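Local coordinates for RagA protein (Porphyromonas gingivalis, PDB 6SLN) that belongs to the TonB-dependent receptor family of the outer membrane and probably imports peptides, one of which is bound here, at residues Met267-Ala272 against Asp284-Thr289; Asp274-Tyr279 against Lys288-Val293; Tyr385-Gly390 against Leu395-Tyr400; Ala411-Met416 against Asn479-Thr484. One frame throughout, in Å; residues are numbered along the deposited sequence.

Contact 1 of 4, residues Met267-Ala272 against Asp284-Thr289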
loop_
_atom_site.group_PDB
_atom_site.type_symbol
_atom_site.label_atom_id
_atom_site.label_comp_id
_atom_site.label_asym_id
_atom_site.label_seq_id
_atom_site.Cartn_x
_atom_site.Cartn_y
_atom_site.Cartn_z
ATOM N N MET A 267 -2.928 -30.191 40.769
ATOM C CA MET A 267 -2.988 -30.314 39.317
ATOM C C MET A 267 -2.769 -28.967 38.630
ATOM O O MET A 267 -1.997 -28.876 37.660
ATOM C CB MET A 267 -4.320 -30.942 38.912
ATOM C CG MET A 267 -4.565 -30.959 37.412
ATOM S SD MET A 267 -6.246 -31.471 36.998
ATOM C CE MET A 267 -7.170 -29.984 37.376
ATOM N N ILE A 268 -3.419 -27.906 39.122
ATOM C CA ILE A 268 -3.229 -26.592 38.509
ATOM C C ILE A 268 -1.821 -26.082 38.780
ATOM O O ILE A 268 -1.176 -25.532 37.882
ATOM C CB ILE A 268 -4.299 -25.587 38.983
ATOM C CG1 ILE A 268 -5.698 -26.073 38.589
ATOM C CG2 ILE A 268 -4.038 -24.201 38.397
ATOM C CD1 ILE A 268 -6.859 -25.225 39.133
ATOM N N LEU A 269 -1.311 -26.264 40.012
ATOM C CA LEU A 269 0.050 -25.811 40.294
ATOM C C LEU A 269 1.061 -26.558 39.435
ATOM O O LEU A 269 2.003 -25.953 38.919
ATOM C CB LEU A 269 0.395 -25.965 41.776
ATOM C CG LEU A 269 0.022 -24.754 42.630
ATOM C CD1 LEU A 269 0.063 -25.121 44.078
ATOM C CD2 LEU A 269 0.915 -23.580 42.379
ATOM N N ALA A 270 0.868 -27.870 39.247
ATOM C CA ALA A 270 1.839 -28.647 38.480
ATOM C C ALA A 270 1.844 -28.250 37.013
ATOM O O ALA A 270 2.897 -28.255 36.363
ATOM C CB ALA A 270 1.551 -30.135 38.612
ATOM N N GLY A 271 0.676 -27.915 36.473
ATOM C CA GLY A 271 0.582 -27.549 35.081
ATOM C C GLY A 271 1.062 -26.157 34.791
ATOM O O GLY A 271 1.393 -25.856 33.637
ATOM N N ALA A 272 1.096 -25.303 35.812
ATOM C CA ALA A 272 1.660 -23.972 35.648
ATOM C C ALA A 272 3.179 -24.017 35.677
ATOM O O ALA A 272 3.839 -23.418 34.823
ATOM C CB ALA A 272 1.137 -23.034 36.732
ATOM N N ASP A 284 13.290 -20.025 35.327
ATOM C CA ASP A 284 13.989 -19.598 36.531
ATOM C C ASP A 284 13.248 -18.509 37.288
ATOM O O ASP A 284 13.685 -18.135 38.379
ATOM C CB ASP A 284 15.406 -19.093 36.196
ATOM C CG ASP A 284 16.238 -20.130 35.481
ATOM O OD1 ASP A 284 16.043 -21.336 35.746
ATOM O OD2 ASP A 284 17.069 -19.745 34.633
ATOM N N GLU A 285 12.158 -17.980 36.740
ATOM C CA GLU A 285 11.327 -17.037 37.482
ATOM C C GLU A 285 10.132 -17.691 38.160
ATOM O O GLU A 285 9.672 -17.190 39.189
ATOM C CB GLU A 285 10.825 -15.912 36.573
ATOM C CG GLU A 285 11.906 -15.209 35.803
ATOM C CD GLU A 285 13.136 -14.907 36.643
ATOM O OE1 GLU A 285 12.987 -14.410 37.780
ATOM O OE2 GLU A 285 14.260 -15.164 36.157
ATOM N N TYR A 286 9.618 -18.794 37.623
ATOM C CA TYR A 286 8.544 -19.486 38.317
ATOM C C TYR A 286 9.043 -20.041 39.647
ATOM O O TYR A 286 9.960 -20.867 39.683
ATOM C CB TYR A 286 7.972 -20.615 37.474
ATOM C CG TYR A 286 6.752 -21.212 38.128
ATOM C CD1 TYR A 286 6.871 -22.123 39.174
ATOM C CD2 TYR A 286 5.487 -20.851 37.719
ATOM C CE1 TYR A 286 5.769 -22.641 39.786
ATOM C CE2 TYR A 286 4.370 -21.382 38.315
ATOM C CZ TYR A 286 4.516 -22.271 39.341
ATOM O OH TYR A 286 3.390 -22.774 39.931
ATOM N N GLY A 287 8.389 -19.635 40.722
ATOM C CA GLY A 287 8.738 -20.055 42.044
ATOM C C GLY A 287 9.636 -19.082 42.769
ATOM O O GLY A 287 9.775 -19.186 43.995
ATOM N N LYS A 288 10.259 -18.153 42.038
ATOM C CA LYS A 288 11.034 -17.073 42.635
ATOM C C LYS A 288 10.278 -15.758 42.474
ATOM O O LYS A 288 9.780 -15.221 43.459
ATOM C CB LYS A 288 12.446 -17.006 42.034
ATOM C CG LYS A 288 13.348 -15.880 42.612
ATOM C CD LYS A 288 14.763 -15.797 41.969
ATOM C CE LYS A 288 14.738 -15.185 40.568
ATOM N NZ LYS A 288 15.074 -13.727 40.536
ATOM N N THR A 289 10.152 -15.231 41.254
ATOM C CA THR A 289 9.485 -13.947 41.052
ATOM C C THR A 289 8.077 -14.055 40.479
ATOM O O THR A 289 7.312 -13.089 40.598
ATOM C CB THR A 289 10.268 -13.062 40.089
ATOM O OG1 THR A 289 10.561 -13.801 38.899
ATOM C CG2 THR A 289 11.545 -12.626 40.699
#

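Contact 2 of 4, residues Asp274-Tyr279 against Lys288-Val293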
loop_
_atom_site.group_PDB
_atom_site.type_symbol
_atom_site.label_atom_id
_atom_site.label_comp_id
_atom_site.label_asym_id
_atom_site.label_seq_id
_atom_site.Cartn_x
_atom_site.Cartn_y
_atom_site.Cartn_z
ATOM N N ASP A 274 5.057 -26.599 35.096
ATOM C CA ASP A 274 5.545 -27.353 33.948
ATOM C C ASP A 274 5.539 -26.499 32.682
ATOM O O ASP A 274 6.480 -26.555 31.883
ATOM C CB ASP A 274 4.719 -28.620 33.757
ATOM C CG ASP A 274 5.185 -29.435 32.571
ATOM O OD1 ASP A 274 4.498 -29.409 31.530
ATOM O OD2 ASP A 274 6.247 -30.087 32.668
ATOM N N LEU A 275 4.507 -25.680 32.494
ATOM C CA LEU A 275 4.474 -24.822 31.319
ATOM C C LEU A 275 5.575 -23.774 31.373
ATOM O O LEU A 275 6.357 -23.643 30.423
ATOM C CB LEU A 275 3.113 -24.151 31.178
ATOM C CG LEU A 275 3.053 -23.335 29.901
ATOM C CD1 LEU A 275 3.327 -24.275 28.746
ATOM C CD2 LEU A 275 1.700 -22.634 29.748
ATOM N N TYR A 276 5.648 -23.008 32.471
ATOM C CA TYR A 276 6.686 -21.990 32.564
ATOM C C TYR A 276 8.071 -22.608 32.420
ATOM O O TYR A 276 8.988 -21.961 31.896
ATOM C CB TYR A 276 6.600 -21.219 33.882
ATOM C CG TYR A 276 5.582 -20.112 33.874
ATOM C CD1 TYR A 276 4.349 -20.296 33.271
ATOM C CD2 TYR A 276 5.844 -18.885 34.477
ATOM C CE1 TYR A 276 3.375 -19.298 33.282
ATOM C CE2 TYR A 276 4.892 -17.866 34.471
ATOM C CZ TYR A 276 3.653 -18.090 33.875
ATOM O OH TYR A 276 2.674 -17.124 33.866
ATOM N N GLY A 277 8.227 -23.865 32.844
ATOM C CA GLY A 277 9.490 -24.575 32.719
ATOM C C GLY A 277 9.945 -24.779 31.293
ATOM O O GLY A 277 11.079 -25.217 31.072
ATOM N N ASN A 278 9.094 -24.472 30.325
ATOM C CA ASN A 278 9.414 -24.627 28.919
ATOM C C ASN A 278 9.846 -23.313 28.286
ATOM O O ASN A 278 9.844 -23.200 27.060
ATOM C CB ASN A 278 8.208 -25.204 28.166
ATOM C CG ASN A 278 7.950 -26.658 28.498
ATOM O OD1 ASN A 278 8.875 -27.472 28.567
ATOM N ND2 ASN A 278 6.686 -26.994 28.718
ATOM N N TYR A 279 10.181 -22.306 29.090
ATOM C CA TYR A 279 10.610 -21.020 28.560
ATOM C C TYR A 279 11.799 -20.544 29.364
ATOM O O TYR A 279 11.718 -20.426 30.590
ATOM C CB TYR A 279 9.476 -19.991 28.579
ATOM C CG TYR A 279 8.278 -20.462 27.769
ATOM C CD1 TYR A 279 7.338 -21.320 28.336
ATOM C CD2 TYR A 279 8.094 -20.073 26.443
ATOM C CE1 TYR A 279 6.271 -21.774 27.629
ATOM C CE2 TYR A 279 6.990 -20.532 25.707
ATOM C CZ TYR A 279 6.088 -21.384 26.318
ATOM O OH TYR A 279 4.985 -21.873 25.666
ATOM N N LYS A 288 10.259 -18.153 42.038
ATOM C CA LYS A 288 11.034 -17.073 42.635
ATOM C C LYS A 288 10.278 -15.758 42.474
ATOM O O LYS A 288 9.780 -15.221 43.459
ATOM C CB LYS A 288 12.446 -17.006 42.034
ATOM C CG LYS A 288 13.348 -15.880 42.612
ATOM C CD LYS A 288 14.763 -15.797 41.969
ATOM C CE LYS A 288 14.738 -15.185 40.568
ATOM N NZ LYS A 288 15.074 -13.727 40.536
ATOM N N THR A 289 10.152 -15.231 41.254
ATOM C CA THR A 289 9.485 -13.947 41.052
ATOM C C THR A 289 8.077 -14.055 40.479
ATOM O O THR A 289 7.312 -13.089 40.598
ATOM C CB THR A 289 10.268 -13.062 40.089
ATOM O OG1 THR A 289 10.561 -13.801 38.899
ATOM C CG2 THR A 289 11.545 -12.626 40.699
ATOM N N LEU A 290 7.741 -15.160 39.807
ATOM C CA LEU A 290 6.452 -15.337 39.141
ATOM C C LEU A 290 5.658 -16.424 39.838
ATOM O O LEU A 290 6.058 -17.599 39.818
ATOM C CB LEU A 290 6.635 -15.711 37.675
ATOM C CG LEU A 290 7.116 -14.519 36.862
ATOM C CD1 LEU A 290 7.208 -14.896 35.415
ATOM C CD2 LEU A 290 6.217 -13.297 37.068
ATOM N N PHE A 291 4.524 -16.048 40.437
ATOM C CA PHE A 291 3.584 -17.027 40.975
ATOM C C PHE A 291 2.256 -16.846 40.246
ATOM O O PHE A 291 1.328 -16.210 40.762
ATOM C CB PHE A 291 3.465 -16.892 42.499
ATOM C CG PHE A 291 4.717 -17.275 43.219
ATOM C CD1 PHE A 291 4.933 -18.588 43.619
ATOM C CD2 PHE A 291 5.715 -16.345 43.435
ATOM C CE1 PHE A 291 6.114 -18.963 44.265
ATOM C CE2 PHE A 291 6.886 -16.704 44.069
ATOM C CZ PHE A 291 7.083 -18.017 44.496
ATOM N N PRO A 292 2.134 -17.377 39.025
ATOM C CA PRO A 292 0.896 -17.168 38.256
ATOM C C PRO A 292 -0.310 -17.893 38.835
ATOM O O PRO A 292 -1.456 -17.491 38.576
ATOM C CB PRO A 292 1.255 -17.714 36.872
ATOM C CG PRO A 292 2.250 -18.756 37.148
ATOM C CD PRO A 292 3.074 -18.257 38.313
ATOM N N VAL A 293 -0.093 -18.956 39.596
ATOM C CA VAL A 293 -1.160 -19.655 40.297
ATOM C C VAL A 293 -0.941 -19.432 41.784
ATOM O O VAL A 293 0.099 -19.815 42.327
ATOM C CB VAL A 293 -1.185 -21.150 39.957
ATOM C CG1 VAL A 293 -2.186 -21.876 40.854
ATOM C CG2 VAL A 293 -1.514 -21.335 38.507
#

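Contact 3 of 4, residues Tyr385-Gly390 against Leu395-Tyr400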
loop_
_atom_site.group_PDB
_atom_site.type_symbol
_atom_site.label_atom_id
_atom_site.label_comp_id
_atom_site.label_asym_id
_atom_site.label_seq_id
_atom_site.Cartn_x
_atom_site.Cartn_y
_atom_site.Cartn_z
ATOM N N TYR A 385 -16.307 -11.429 23.670
ATOM C CA TYR A 385 -16.160 -12.250 24.873
ATOM C C TYR A 385 -14.923 -13.119 24.687
ATOM O O TYR A 385 -14.988 -14.221 24.138
ATOM C CB TYR A 385 -17.413 -13.105 25.159
ATOM C CG TYR A 385 -18.465 -12.339 25.896
ATOM C CD1 TYR A 385 -18.314 -12.020 27.239
ATOM C CD2 TYR A 385 -19.608 -11.906 25.248
ATOM C CE1 TYR A 385 -19.295 -11.299 27.915
ATOM C CE2 TYR A 385 -20.594 -11.186 25.915
ATOM C CZ TYR A 385 -20.435 -10.885 27.238
ATOM O OH TYR A 385 -21.417 -10.166 27.870
ATOM N N TYR A 386 -13.796 -12.611 25.160
ATOM C CA TYR A 386 -12.530 -13.319 25.155
ATOM C C TYR A 386 -12.088 -13.492 26.599
ATOM O O TYR A 386 -12.115 -12.528 27.374
ATOM C CB TYR A 386 -11.478 -12.532 24.389
ATOM C CG TYR A 386 -11.696 -12.402 22.902
ATOM C CD1 TYR A 386 -11.363 -13.446 22.043
ATOM C CD2 TYR A 386 -12.181 -11.216 22.345
ATOM C CE1 TYR A 386 -11.525 -13.329 20.683
ATOM C CE2 TYR A 386 -12.349 -11.088 20.969
ATOM C CZ TYR A 386 -12.017 -12.152 20.147
ATOM O OH TYR A 386 -12.173 -12.061 18.778
ATOM N N MET A 387 -11.682 -14.706 26.968
ATOM C CA MET A 387 -11.189 -14.898 28.326
ATOM C C MET A 387 -10.014 -13.977 28.618
ATOM O O MET A 387 -9.102 -13.816 27.798
ATOM C CB MET A 387 -10.747 -16.328 28.565
ATOM C CG MET A 387 -10.648 -16.610 30.027
ATOM S SD MET A 387 -11.421 -18.173 30.345
ATOM C CE MET A 387 -10.445 -19.256 29.302
ATOM N N GLY A 388 -10.058 -13.357 29.784
ATOM C CA GLY A 388 -9.014 -12.468 30.219
ATOM C C GLY A 388 -9.112 -11.061 29.688
ATOM O O GLY A 388 -8.312 -10.209 30.095
ATOM N N SER A 389 -10.068 -10.775 28.812
ATOM C CA SER A 389 -10.149 -9.465 28.183
ATOM C C SER A 389 -11.278 -8.625 28.780
ATOM O O SER A 389 -12.339 -9.143 29.126
ATOM C CB SER A 389 -10.336 -9.625 26.678
ATOM O OG SER A 389 -10.695 -8.390 26.076
ATOM N N GLY A 390 -11.032 -7.325 28.920
ATOM C CA GLY A 390 -12.068 -6.352 29.178
ATOM C C GLY A 390 -12.704 -6.461 30.540
ATOM O O GLY A 390 -12.287 -7.225 31.408
ATOM N N LEU A 395 -14.217 -9.443 35.711
ATOM C CA LEU A 395 -15.113 -10.228 36.547
ATOM C C LEU A 395 -14.821 -11.719 36.442
ATOM O O LEU A 395 -14.836 -12.427 37.448
ATOM C CB LEU A 395 -16.570 -9.966 36.161
ATOM C CG LEU A 395 -17.092 -8.528 36.164
ATOM C CD1 LEU A 395 -18.575 -8.525 35.867
ATOM C CD2 LEU A 395 -16.789 -7.798 37.473
ATOM N N THR A 396 -14.565 -12.235 35.249
ATOM C CA THR A 396 -14.653 -13.681 35.069
ATOM C C THR A 396 -13.339 -14.417 35.246
ATOM O O THR A 396 -13.334 -15.647 35.162
ATOM C CB THR A 396 -15.236 -14.029 33.686
ATOM O OG1 THR A 396 -14.535 -13.310 32.666
ATOM C CG2 THR A 396 -16.684 -13.652 33.659
ATOM N N MET A 397 -12.235 -13.729 35.455
ATOM C CA MET A 397 -10.981 -14.446 35.654
ATOM C C MET A 397 -10.979 -15.072 37.046
ATOM O O MET A 397 -11.241 -14.369 38.033
ATOM C CB MET A 397 -9.766 -13.514 35.466
ATOM C CG MET A 397 -9.370 -13.231 33.995
ATOM S SD MET A 397 -9.035 -14.726 33.051
ATOM C CE MET A 397 -7.765 -15.557 33.974
ATOM N N PRO A 398 -10.749 -16.382 37.163
ATOM C CA PRO A 398 -10.517 -16.976 38.483
ATOM C C PRO A 398 -9.517 -16.136 39.255
ATOM O O PRO A 398 -8.467 -15.769 38.747
ATOM C CB PRO A 398 -9.950 -18.361 38.160
ATOM C CG PRO A 398 -10.471 -18.675 36.805
ATOM C CD PRO A 398 -10.556 -17.359 36.077
ATOM N N ARG A 399 -9.868 -15.791 40.482
ATOM C CA ARG A 399 -9.015 -14.907 41.254
ATOM C C ARG A 399 -7.732 -15.580 41.736
ATOM O O ARG A 399 -6.817 -14.872 42.161
ATOM C CB ARG A 399 -9.813 -14.338 42.422
ATOM C CG ARG A 399 -10.455 -13.007 42.119
ATOM C CD ARG A 399 -11.569 -13.154 41.113
ATOM N NE ARG A 399 -12.276 -11.893 40.968
ATOM C CZ ARG A 399 -12.359 -11.214 39.837
ATOM N NH1 ARG A 399 -11.789 -11.678 38.725
ATOM N NH2 ARG A 399 -13.009 -10.065 39.827
ATOM N N TYR A 400 -7.616 -16.902 41.632
ATOM C CA TYR A 400 -6.374 -17.595 41.942
ATOM C C TYR A 400 -5.404 -17.619 40.771
ATOM O O TYR A 400 -4.310 -18.184 40.896
ATOM C CB TYR A 400 -6.643 -19.029 42.408
ATOM C CG TYR A 400 -7.625 -19.837 41.577
ATOM C CD1 TYR A 400 -7.251 -20.416 40.366
ATOM C CD2 TYR A 400 -8.924 -20.049 42.026
ATOM C CE1 TYR A 400 -8.138 -21.172 39.625
ATOM C CE2 TYR A 400 -9.828 -20.800 41.291
ATOM C CZ TYR A 400 -9.438 -21.358 40.087
ATOM O OH TYR A 400 -10.353 -22.107 39.353
#

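Contact 4 of 4, residues Ala411-Met416 against Asn479-Thr484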
loop_
_atom_site.group_PDB
_atom_site.type_symbol
_atom_site.label_atom_id
_atom_site.label_comp_id
_atom_site.label_asym_id
_atom_site.label_seq_id
_atom_site.Cartn_x
_atom_site.Cartn_y
_atom_site.Cartn_z
ATOM N N ALA A 411 3.128 -8.997 35.210
ATOM C CA ALA A 411 4.083 -9.854 34.518
ATOM C C ALA A 411 3.910 -9.701 33.003
ATOM O O ALA A 411 3.032 -8.986 32.515
ATOM C CB ALA A 411 3.901 -11.309 34.951
ATOM N N ASP A 412 4.755 -10.379 32.231
ATOM C CA ASP A 412 4.521 -10.384 30.789
ATOM C C ASP A 412 3.351 -11.261 30.416
ATOM O O ASP A 412 2.795 -11.121 29.326
ATOM C CB ASP A 412 5.745 -10.893 30.035
ATOM C CG ASP A 412 6.844 -9.884 29.987
ATOM O OD1 ASP A 412 6.534 -8.689 30.162
ATOM O OD2 ASP A 412 8.011 -10.280 29.778
ATOM N N VAL A 413 2.948 -12.147 31.316
ATOM C CA VAL A 413 2.357 -13.398 30.902
ATOM C C VAL A 413 1.643 -13.966 32.115
ATOM O O VAL A 413 2.037 -13.720 33.256
ATOM C CB VAL A 413 3.471 -14.337 30.374
ATOM C CG1 VAL A 413 4.133 -15.148 31.540
ATOM C CG2 VAL A 413 3.034 -15.167 29.177
ATOM N N TYR A 414 0.577 -14.716 31.871
ATOM C CA TYR A 414 -0.150 -15.371 32.950
ATOM C C TYR A 414 -0.626 -16.731 32.456
ATOM O O TYR A 414 -0.450 -17.089 31.285
ATOM C CB TYR A 414 -1.312 -14.497 33.466
ATOM C CG TYR A 414 -2.471 -14.358 32.508
ATOM C CD1 TYR A 414 -3.562 -15.197 32.599
ATOM C CD2 TYR A 414 -2.469 -13.390 31.493
ATOM C CE1 TYR A 414 -4.615 -15.076 31.745
ATOM C CE2 TYR A 414 -3.529 -13.267 30.620
ATOM C CZ TYR A 414 -4.604 -14.128 30.748
ATOM O OH TYR A 414 -5.692 -14.045 29.886
ATOM N N TYR A 415 -1.223 -17.493 33.369
ATOM C CA TYR A 415 -1.483 -18.909 33.156
ATOM C C TYR A 415 -2.937 -19.275 33.442
ATOM O O TYR A 415 -3.573 -18.734 34.358
ATOM C CB TYR A 415 -0.597 -19.761 34.043
ATOM C CG TYR A 415 -0.906 -21.231 33.947
ATOM C CD1 TYR A 415 -0.598 -21.933 32.799
ATOM C CD2 TYR A 415 -1.529 -21.912 34.994
ATOM C CE1 TYR A 415 -0.873 -23.270 32.698
ATOM C CE2 TYR A 415 -1.799 -23.256 34.901
ATOM C CZ TYR A 415 -1.465 -23.925 33.748
ATOM O OH TYR A 415 -1.721 -25.253 33.613
ATOM N N MET A 416 -3.435 -20.245 32.675
ATOM C CA MET A 416 -4.763 -20.807 32.869
ATOM C C MET A 416 -4.666 -22.301 32.605
ATOM O O MET A 416 -4.085 -22.696 31.587
ATOM C CB MET A 416 -5.765 -20.150 31.930
ATOM C CG MET A 416 -6.616 -19.121 32.594
ATOM S SD MET A 416 -7.748 -18.356 31.434
ATOM C CE MET A 416 -6.749 -17.108 30.691
ATOM N N ASN A 479 9.263 -13.223 19.588
ATOM C CA ASN A 479 8.437 -13.267 20.767
ATOM C C ASN A 479 8.357 -14.724 21.215
ATOM O O ASN A 479 7.806 -15.557 20.477
ATOM C CB ASN A 479 7.067 -12.678 20.443
ATOM C CG ASN A 479 6.069 -12.797 21.595
ATOM O OD1 ASN A 479 6.394 -13.279 22.684
ATOM N ND2 ASN A 479 4.840 -12.367 21.349
ATOM N N PRO A 480 8.925 -15.085 22.374
ATOM C CA PRO A 480 8.845 -16.486 22.838
ATOM C C PRO A 480 7.429 -16.952 23.121
ATOM O O PRO A 480 7.191 -18.164 23.185
ATOM C CB PRO A 480 9.679 -16.483 24.125
ATOM C CG PRO A 480 9.539 -15.056 24.653
ATOM C CD PRO A 480 9.518 -14.189 23.381
ATOM N N TYR A 481 6.492 -16.025 23.321
ATOM C CA TYR A 481 5.111 -16.344 23.667
ATOM C C TYR A 481 4.176 -16.224 22.467
ATOM O O TYR A 481 2.969 -16.054 22.640
ATOM C CB TYR A 481 4.643 -15.446 24.821
ATOM C CG TYR A 481 5.684 -15.308 25.937
ATOM C CD1 TYR A 481 6.250 -16.435 26.527
ATOM C CD2 TYR A 481 6.087 -14.051 26.407
ATOM C CE1 TYR A 481 7.182 -16.322 27.517
ATOM C CE2 TYR A 481 7.029 -13.928 27.414
ATOM C CZ TYR A 481 7.585 -15.073 27.962
ATOM O OH TYR A 481 8.550 -15.005 28.971
ATOM N N ASP A 482 4.721 -16.291 21.261
ATOM C CA ASP A 482 3.977 -16.272 20.014
ATOM C C ASP A 482 3.966 -17.683 19.457
ATOM O O ASP A 482 4.768 -18.526 19.862
ATOM C CB ASP A 482 4.610 -15.296 19.008
ATOM C CG ASP A 482 3.581 -14.633 18.077
ATOM O OD1 ASP A 482 2.640 -15.328 17.629
ATOM O OD2 ASP A 482 3.733 -13.418 17.782
ATOM N N SER A 483 3.029 -17.948 18.541
ATOM C CA SER A 483 2.970 -19.269 17.918
ATOM C C SER A 483 4.124 -19.493 16.950
ATOM O O SER A 483 4.379 -20.637 16.553
ATOM C CB SER A 483 1.637 -19.456 17.184
ATOM O OG SER A 483 1.401 -18.393 16.269
ATOM N N THR A 484 4.807 -18.424 16.551
ATOM C CA THR A 484 5.879 -18.494 15.577
ATOM C C THR A 484 6.847 -17.362 15.883
ATOM O O THR A 484 6.433 -16.311 16.396
ATOM C CB THR A 484 5.349 -18.380 14.138
ATOM O OG1 THR A 484 6.403 -18.628 13.207
ATOM C CG2 THR A 484 4.814 -16.995 13.876
#

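Contact 1 of 4, residues Met267-Ala272 against Asp284-Thr289
Ala272, on helix 261-276, and Tyr286, in the irregular loop that follows helix 280-283, mark the closest approach of the two backbones, with their CA atoms 8.6 Å apart. The helical side is regular, its successive turns tied by bonds such as Ala272 N to Ile268 O at 3.1 Å. The loop side is a tight bend in which Glu285 O accepts from both Lys288 N and Thr289 N, and Gly287 takes a positive phi of 96°.

A gap of this size between main chains is bridged by one long side chain. Tyr286 holds CG anti to its own N (chi1 -173°), which directs the phenol out of the bend toward the helix. Its OH lies 3.6 Å from Leu269 CD2, the two side chains crossing at about a right angle. One turn further on, Tyr286 CE2 lies obliquely against Ala272, 4.0 Å from Ala272 CB. The contact is van der Waals packing.

Polar groups within the bend brace it. Thr289 OG1 donates to Glu285 OE1 at 2.7 Å, which accepts on its anti lone pair, and Lys288 NZ adds a long, weak ion pair to the same OE1.

Pro292 packs on the Tyr286 ring from further along the loop, and Tyr415 meets Ala272 from the region of strand 413-414. Thr289 shares a backbone bond with Val406. Helix and loop both belong to the long excursion between barrel strands 218-230 and 309-322, so the contact folds one part of that connection against another.

Contact 2 of 4, residues Asp274-Tyr279 against Lys288-Val293
Tyr276 and Leu290 adopt matching first torsions, each with CG anti to the carbonyl carbon and beside the backbone N (chi1 -82° and -73°), and both side chains are thereby directed into the space between helix 261-276 and the loop. Tyr276 reaches across so that Pro292 covers one face of its ring: Pro292 CG sits 4.0 Å from the centroid of the Tyr276 ring and 28° off the normal, a CH-pi contact. It is displaced toward the hydroxyl end of the ring, since CG is nearest to Tyr276 CZ, at 3.6 Å, and Pro292 CB flanks the hydroxyl oxygen. The two side chains run past one another in opposite directions.

Leu290 approaches differently. Its CD1 meets the rim of the ring close to the ring plane, 3.9 Å from Tyr276 CE2, and the two side chains cross nearly at right angles. Face and edge of one phenol are thus met by two residues of the same loop.

Tyr276 also begins a type I beta turn that runs to Tyr279, closed by Tyr279 N to Tyr276 O at 3.1 Å.

Leu282 of helix 280-283 touches both Tyr276 and Leu290, so that helices 261-276 and 280-283 and the loop after them close on one another. Val293 carries the loop on along helix 261-276, packing against Ile268, Leu269 and Ala272, and Pro292 is held by a backbone bond to Asn402.

Contact 3 of 4, residues Tyr385-Gly390 against Leu395-Tyr400
Gly388 and Met397 bring the two backbones to a CA separation of 6.1 Å, where a type II beta turn from Tyr386 to Ser389 passes the point at which the chain leaves helix 390-396. Gly388 occupies the third position of that turn with phi 83°, and its bare main chain provides the surface on which the Met397 sulfur lies: Met397 SD is 3.6 Å from Gly388 CA and 3.7 Å from Gly388 N. The thioether gets there by folding back. Met397 starts with CG anti to its carbonyl carbon (chi1 -79°) and then bends at both later torsions. Met387 adds a methylene from the preceding position of the turn, its CG lying 3.9 Å from Met397 SD, with the two methionine side chains crossing at about a right angle.

The exit from the helix is secured by Arg399. Its NH1 donates to Met397 O at 2.8 Å, in the carbonyl plane and on a lone pair, with an N-H...O angle of 145°, though the oxygen is tilted from the guanidinium plane. NH2 of the same group bonds Val394 O inside the helix.

Tyr385, Tyr386 and Met387 also pack against the bound peptide, so this loop forms part of the peptide site. Between the segments there is no hydrogen bond: sulfur, methylene and glycine backbone make a van der Waals contact, apolar where Met387 CG meets the sulfur, and directional bonds come from within each segment and its surroundings, such as the turn and Arg399.

Contact 4 of 4, residues Ala411-Met416 against Asn479-Thr484
Val413 and Tyr481 meet methyl to ring face, where a short two-stranded antiparallel ribbon (413-414 with 423-424) packs against the loop joining barrel strands 456-475 and 487-510. That loop contains a type I beta turn, Asn479 to Asp482, and an Asx turn formed by Asn479.

Tyr481 carries its CG anti to the carbonyl carbon, beside the backbone N, which turns the ring toward Val413. Val413 CG2 stands 4.2 Å from the centroid of the Tyr481 ring, just 12° off its normal, which places the methyl almost exactly over the centre in a CH-pi contact. The opposite face is taken by Pro480, whose CG lies 3.7 Å above the plane of the Tyr481 ring and also over the centre, so the ring is sandwiched between a methyl from across the contact and the proline preceding it. Asp412 contributes its CB obliquely, 4.2 Å from Tyr481 CE2. The Val413 and Tyr481 side chains cross at about a right angle.

Outside the segments, the hydroxyl of Tyr481 is hydrogen-bonded to Ser281 OG, which fixes the far end of the ring beside helix 280-283. Tyr428 of helix 426-432 meets the ring with planes inclined at about 60°.

The Asx turn is closed by Tyr481 N, which donates to Asn479 OD1 at 2.8 Å from well above the carbonyl plane, 53° out of it; Tyr428 OH bonds the same OD1.

Overall arrangement
Contacts 2, 3 and 4 are buried, whereas contact 1 is only partly so. Contacts 1 and 2 form one continuous patch, centres about 4 Å apart: both use helix 261-276 and share Lys288 and Thr289, and Tyr286 packs on Tyr276. Contact 4 adjoins it, Val413 meeting Tyr276 and Tyr415 meeting Ala272. Contact 3 lies about 16 Å from contact 4, centre to centre, and meets it through Met387 and Met397 against Met416. The packing differs in kind: tyrosines dominate contacts 1, 2 and 4, with ring faces taken in contacts 2 and 4 and an edge also in contact 2, while sulfur on glycine backbone makes contact 3, the one beside the bound peptide.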